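Local coordinates for hypothetical protein AQ_1575 (Aquifex aeolicus, PDB 1LFP), which probably binds DNA and takes part in regulating transcription, at residues S111-N123 with I219-V231. Residues are numbered along the deposited sequence; the frame is centred on the assembly and turned at random.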
loop_
_atom_site.group_PDB
_atom_site.type_symbol
_atom_site.label_atom_id
_atom_site.label_comp_id
_atom_site.label_asym_id
_atom_site.label_seq_id
_atom_site.Cartn_x
_atom_site.Cartn_y
_atom_site.Cartn_z
ATOM N N SER A 111 -1.914 -16.550 11.305
ATOM C CA SER A 111 -2.251 -16.513 12.710
ATOM C C SER A 111 -2.050 -15.102 13.294
ATOM O O SER A 111 -2.858 -14.620 14.071
ATOM C CB SER A 111 -1.431 -17.560 13.454
ATOM O OG SER A 111 -1.646 -17.490 14.851
ATOM N N GLU A 112 -0.991 -14.421 12.898
ATOM C CA GLU A 112 -0.780 -13.073 13.422
ATOM C C GLU A 112 -1.949 -12.184 12.998
ATOM O O GLU A 112 -2.470 -11.371 13.783
ATOM C CB GLU A 112 0.510 -12.477 12.851
ATOM C CG GLU A 112 1.747 -13.360 12.972
ATOM C CD GLU A 112 2.937 -12.816 12.184
ATOM O OE1 GLU A 112 3.253 -11.628 12.326
ATOM O OE2 GLU A 112 3.568 -13.586 11.428
ATOM N N VAL A 113 -2.377 -12.354 11.758
ATOM C CA VAL A 113 -3.450 -11.514 11.222
ATOM C C VAL A 113 -4.775 -11.859 11.867
ATOM O O VAL A 113 -5.530 -10.959 12.272
ATOM C CB VAL A 113 -3.514 -11.628 9.698
ATOM C CG1 VAL A 113 -4.781 -10.976 9.185
ATOM C CG2 VAL A 113 -2.300 -10.941 9.081
ATOM N N ARG A 114 -5.031 -13.157 12.028
ATOM C CA ARG A 114 -6.242 -13.604 12.669
ATOM C C ARG A 114 -6.278 -13.020 14.071
ATOM O O ARG A 114 -7.291 -12.492 14.454
ATOM C CB ARG A 114 -6.320 -15.131 12.754
ATOM C CG ARG A 114 -7.701 -15.642 13.213
ATOM C CD ARG A 114 -7.800 -17.173 13.137
ATOM N NE ARG A 114 -7.546 -17.685 11.786
ATOM C CZ ARG A 114 -8.430 -17.680 10.787
ATOM N NH1 ARG A 114 -9.656 -17.194 10.968
ATOM N NH2 ARG A 114 -8.081 -18.157 9.594
ATOM N N HIS A 115 -5.153 -13.083 14.809
ATOM C CA HIS A 115 -5.126 -12.557 16.166
ATOM C C HIS A 115 -5.458 -11.092 16.147
ATOM O O HIS A 115 -6.247 -10.637 16.968
ATOM C CB HIS A 115 -3.752 -12.735 16.850
ATOM C CG HIS A 115 -3.491 -14.122 17.370
ATOM N ND1 HIS A 115 -3.321 -15.209 16.543
ATOM C CD2 HIS A 115 -3.390 -14.599 18.634
ATOM C CE1 HIS A 115 -3.127 -16.297 17.271
ATOM N NE2 HIS A 115 -3.166 -15.954 18.546
ATOM N N VAL A 116 -4.841 -10.338 15.234
ATOM C CA VAL A 116 -5.132 -8.900 15.188
ATOM C C VAL A 116 -6.617 -8.640 14.963
ATOM O O VAL A 116 -7.222 -7.776 15.613
ATOM C CB VAL A 116 -4.359 -8.192 14.052
ATOM C CG1 VAL A 116 -4.733 -6.716 14.011
ATOM C CG2 VAL A 116 -2.846 -8.387 14.253
ATOM N N PHE A 117 -7.206 -9.339 14.005
ATOM C CA PHE A 117 -8.632 -9.139 13.726
ATOM C C PHE A 117 -9.496 -9.403 14.969
ATOM O O PHE A 117 -10.311 -8.579 15.361
ATOM C CB PHE A 117 -9.069 -10.056 12.590
ATOM C CG PHE A 117 -9.032 -9.408 11.212
ATOM C CD1 PHE A 117 -10.115 -8.658 10.756
ATOM C CD2 PHE A 117 -7.928 -9.577 10.371
ATOM C CE1 PHE A 117 -10.126 -8.072 9.474
ATOM C CE2 PHE A 117 -7.920 -8.991 9.074
ATOM C CZ PHE A 117 -9.026 -8.236 8.632
ATOM N N THR A 118 -9.310 -10.564 15.576
ATOM C CA THR A 118 -10.056 -10.946 16.770
ATOM C C THR A 118 -9.920 -9.977 17.939
ATOM O O THR A 118 -10.921 -9.556 18.524
ATOM C CB THR A 118 -9.645 -12.333 17.229
ATOM O OG1 THR A 118 -9.933 -13.268 16.184
ATOM C CG2 THR A 118 -10.416 -12.730 18.495
ATOM N N LYS A 119 -8.690 -9.605 18.257
ATOM C CA LYS A 119 -8.422 -8.692 19.357
ATOM C C LYS A 119 -9.215 -7.409 19.239
ATOM O O LYS A 119 -9.700 -6.875 20.230
ATOM C CB LYS A 119 -6.932 -8.386 19.411
ATOM C CG LYS A 119 -6.121 -9.440 20.129
ATOM C CD LYS A 119 -6.441 -10.866 19.673
ATOM C CE LYS A 119 -5.409 -11.827 20.251
ATOM N NZ LYS A 119 -4.033 -11.292 19.985
ATOM N N HIS A 120 -9.374 -6.927 18.012
ATOM C CA HIS A 120 -10.104 -5.699 17.789
ATOM C C HIS A 120 -11.576 -5.856 17.407
ATOM O O HIS A 120 -12.184 -4.924 16.912
ATOM C CB HIS A 120 -9.352 -4.859 16.764
ATOM C CG HIS A 120 -7.975 -4.485 17.214
ATOM N ND1 HIS A 120 -7.734 -3.446 18.087
ATOM C CD2 HIS A 120 -6.775 -5.062 16.974
ATOM C CE1 HIS A 120 -6.444 -3.399 18.364
ATOM N NE2 HIS A 120 -5.839 -4.371 17.703
ATOM N N GLY A 121 -12.140 -7.033 17.654
ATOM C CA GLY A 121 -13.551 -7.248 17.379
ATOM C C GLY A 121 -13.902 -7.533 15.935
ATOM O O GLY A 121 -15.073 -7.446 15.537
ATOM N N GLY A 122 -12.881 -7.853 15.149
ATOM C CA GLY A 122 -13.097 -8.157 13.750
ATOM C C GLY A 122 -13.042 -9.654 13.576
ATOM O O GLY A 122 -13.064 -10.406 14.561
ATOM N N ASN A 123 -12.923 -10.090 12.329
ATOM C CA ASN A 123 -12.880 -11.501 12.009
ATOM C C ASN A 123 -12.244 -11.779 10.670
ATOM O O ASN A 123 -12.762 -11.368 9.644
ATOM C CB ASN A 123 -14.287 -12.081 11.964
ATOM C CG ASN A 123 -14.285 -13.579 11.883
ATOM O OD1 ASN A 123 -15.188 -14.181 11.298
ATOM N ND2 ASN A 123 -13.280 -14.205 12.492
ATOM N N ILE A 219 -10.236 1.577 13.255
ATOM C CA ILE A 219 -8.932 2.215 13.085
ATOM C C ILE A 219 -7.813 1.511 13.834
ATOM O O ILE A 219 -6.706 1.404 13.332
ATOM C CB ILE A 219 -8.976 3.722 13.514
ATOM C CG1 ILE A 219 -9.941 4.492 12.616
ATOM C CG2 ILE A 219 -7.600 4.329 13.437
ATOM C CD1 ILE A 219 -10.090 5.957 12.979
ATOM N N LYS A 220 -8.078 1.032 15.041
ATOM C CA LYS A 220 -7.032 0.338 15.778
ATOM C C LYS A 220 -6.680 -0.974 15.087
ATOM O O LYS A 220 -5.524 -1.402 15.057
ATOM C CB LYS A 220 -7.485 0.068 17.212
ATOM C CG LYS A 220 -7.407 1.295 18.116
ATOM C CD LYS A 220 -7.659 0.921 19.574
ATOM C CE LYS A 220 -7.451 2.108 20.502
ATOM N NZ LYS A 220 -8.281 3.271 20.083
ATOM N N LEU A 221 -7.687 -1.615 14.534
ATOM C CA LEU A 221 -7.463 -2.876 13.854
ATOM C C LEU A 221 -6.537 -2.646 12.667
ATOM O O LEU A 221 -5.532 -3.342 12.515
ATOM C CB LEU A 221 -8.806 -3.444 13.380
ATOM C CG LEU A 221 -8.904 -4.953 13.295
ATOM C CD1 LEU A 221 -10.369 -5.343 13.082
ATOM C CD2 LEU A 221 -8.024 -5.462 12.171
ATOM N N LEU A 222 -6.889 -1.669 11.840
ATOM C CA LEU A 222 -6.113 -1.343 10.652
ATOM C C LEU A 222 -4.688 -0.960 11.034
ATOM O O LEU A 222 -3.739 -1.399 10.394
ATOM C CB LEU A 222 -6.787 -0.208 9.873
ATOM C CG LEU A 222 -8.229 -0.467 9.399
ATOM C CD1 LEU A 222 -8.666 0.592 8.399
ATOM C CD2 LEU A 222 -8.276 -1.892 8.735
ATOM N N ASN A 223 -4.548 -0.133 12.074
ATOM C CA ASN A 223 -3.224 0.284 12.543
ATOM C C ASN A 223 -2.421 -0.930 13.009
ATOM O O ASN A 223 -1.213 -0.999 12.788
ATOM C CB ASN A 223 -3.336 1.221 13.747
ATOM C CG ASN A 223 -3.807 2.600 13.384
ATOM O OD1 ASN A 223 -4.274 3.349 14.252
ATOM N ND2 ASN A 223 -3.686 2.961 12.110
ATOM N N ALA A 224 -3.101 -1.871 13.665
ATOM C CA ALA A 224 -2.445 -3.060 14.182
ATOM C C ALA A 224 -1.954 -3.907 13.006
ATOM O O ALA A 224 -0.839 -4.450 13.039
ATOM C CB ALA A 224 -3.410 -3.840 15.077
ATOM N N LEU A 225 -2.758 -4.013 11.949
ATOM C CA LEU A 225 -2.306 -4.793 10.794
ATOM C C LEU A 225 -1.071 -4.153 10.152
ATOM O O LEU A 225 -0.158 -4.842 9.685
ATOM C CB LEU A 225 -3.424 -4.912 9.761
ATOM C CG LEU A 225 -4.622 -5.731 10.244
ATOM C CD1 LEU A 225 -5.817 -5.445 9.336
ATOM C CD2 LEU A 225 -4.265 -7.230 10.243
ATOM N N GLU A 226 -1.047 -2.827 10.134
ATOM C CA GLU A 226 0.069 -2.095 9.546
ATOM C C GLU A 226 1.362 -2.347 10.325
ATOM O O GLU A 226 2.465 -2.291 9.764
ATOM C CB GLU A 226 -0.253 -0.591 9.539
ATOM C CG GLU A 226 0.749 0.251 8.768
ATOM C CD GLU A 226 0.735 -0.066 7.288
ATOM O OE1 GLU A 226 -0.287 0.242 6.631
ATOM O OE2 GLU A 226 1.736 -0.627 6.788
ATOM N N GLU A 227 1.239 -2.647 11.612
ATOM C CA GLU A 227 2.419 -2.875 12.430
ATOM C C GLU A 227 3.087 -4.225 12.233
ATOM O O GLU A 227 4.088 -4.524 12.887
ATOM C CB GLU A 227 2.090 -2.658 13.909
ATOM C CG GLU A 227 1.834 -1.190 14.239
ATOM C CD GLU A 227 3.018 -0.299 13.885
ATOM O OE1 GLU A 227 4.100 -0.474 14.492
ATOM O OE2 GLU A 227 2.869 0.572 13.000
ATOM N N LEU A 228 2.535 -5.041 11.341
ATOM C CA LEU A 228 3.119 -6.334 11.064
ATOM C C LEU A 228 4.091 -6.157 9.913
ATOM O O LEU A 228 3.778 -5.527 8.877
ATOM C CB LEU A 228 2.036 -7.362 10.685
ATOM C CG LEU A 228 0.933 -7.582 11.721
ATOM C CD1 LEU A 228 -0.059 -8.620 11.204
ATOM C CD2 LEU A 228 1.540 -8.022 13.041
ATOM N N ASP A 229 5.291 -6.687 10.119
ATOM C CA ASP A 229 6.353 -6.640 9.135
ATOM C C ASP A 229 5.885 -7.325 7.865
ATOM O O ASP A 229 6.270 -6.960 6.772
ATOM C CB ASP A 229 7.587 -7.390 9.649
ATOM C CG ASP A 229 8.483 -6.527 10.509
ATOM O OD1 ASP A 229 9.336 -7.105 11.216
ATOM O OD2 ASP A 229 8.342 -5.282 10.477
ATOM N N ASP A 230 5.059 -8.343 8.024
ATOM C CA ASP A 230 4.577 -9.084 6.845
ATOM C C ASP A 230 3.555 -8.283 6.042
ATOM O O ASP A 230 3.255 -8.622 4.904
ATOM C CB ASP A 230 3.914 -10.409 7.263
ATOM C CG ASP A 230 4.893 -11.418 7.872
ATOM O OD1 ASP A 230 6.094 -11.389 7.544
ATOM O OD2 ASP A 230 4.442 -12.277 8.669
ATOM N N VAL A 231 2.989 -7.225 6.621
ATOM C CA VAL A 231 1.974 -6.488 5.879
ATOM C C VAL A 231 2.521 -5.332 5.033
ATOM O O VAL A 231 3.279 -4.512 5.537
ATOM C CB VAL A 231 0.863 -5.911 6.854
ATOM C CG1 VAL A 231 -0.178 -5.171 6.059
ATOM C CG2 VAL A 231 0.216 -7.065 7.666
#
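V116 sets its CG1 methyl 3.3 Å from A224 CB, a tight fit for two carbons, and the same methyl also touches the L225 side chain. With CG1 anti to the backbone N (chi1 178°), the valine splits its work: CG1 serves A224 and L225, while CG2 meets L228 CD1 tip to tip at 4.1 Å. V113 widens this apolar seam, CG1 lying 3.9 Å from L225 CD2 and CG2 against L228.

The rings come next. L221 CD2 sits over one face of F117, 4.2 Å from the ring centroid, a CH-pi contact; L225 CD1 approaches the same ring obliquely. H120 lays its imidazole over helix 212-226, with L221 CA 4.0 Å from the ring centroid and the K220 carbonyl oxygen over the same face near the rim, while H120 CB packs on L221 CG. Replacing H120 with an alanine would probably uncover the backbone around K220 and L221 and leave A224 CB without its neighbour NE2.

Helices 106-119 and 212-226 run nearly antiparallel here (161° between the segments, axes 9.2 Å apart at closest approach), lying side by side on the mixed sheet: F117 and L225 reach strand 95-103, and V113 reaches L124. Helix 106-119 ends in a Schellman motif, G122 N bonding to F117 O and G121 N to T118 O, with G121 at positive phi. The turn brings G122 CA against L221 CD1, where a side chain pointing toward the leucine would clash.

Beyond the end of helix 212-226, D230 meets E112: OE2 of E112 and OD2 of D230, both acceptors, stand 3.2 Å apart with their carboxylate planes turned by 58°; R108 forms salt bridges to both oxygens and probably offsets their repulsion, while T109 OG1 hydrogen-bonds to D230 OD2.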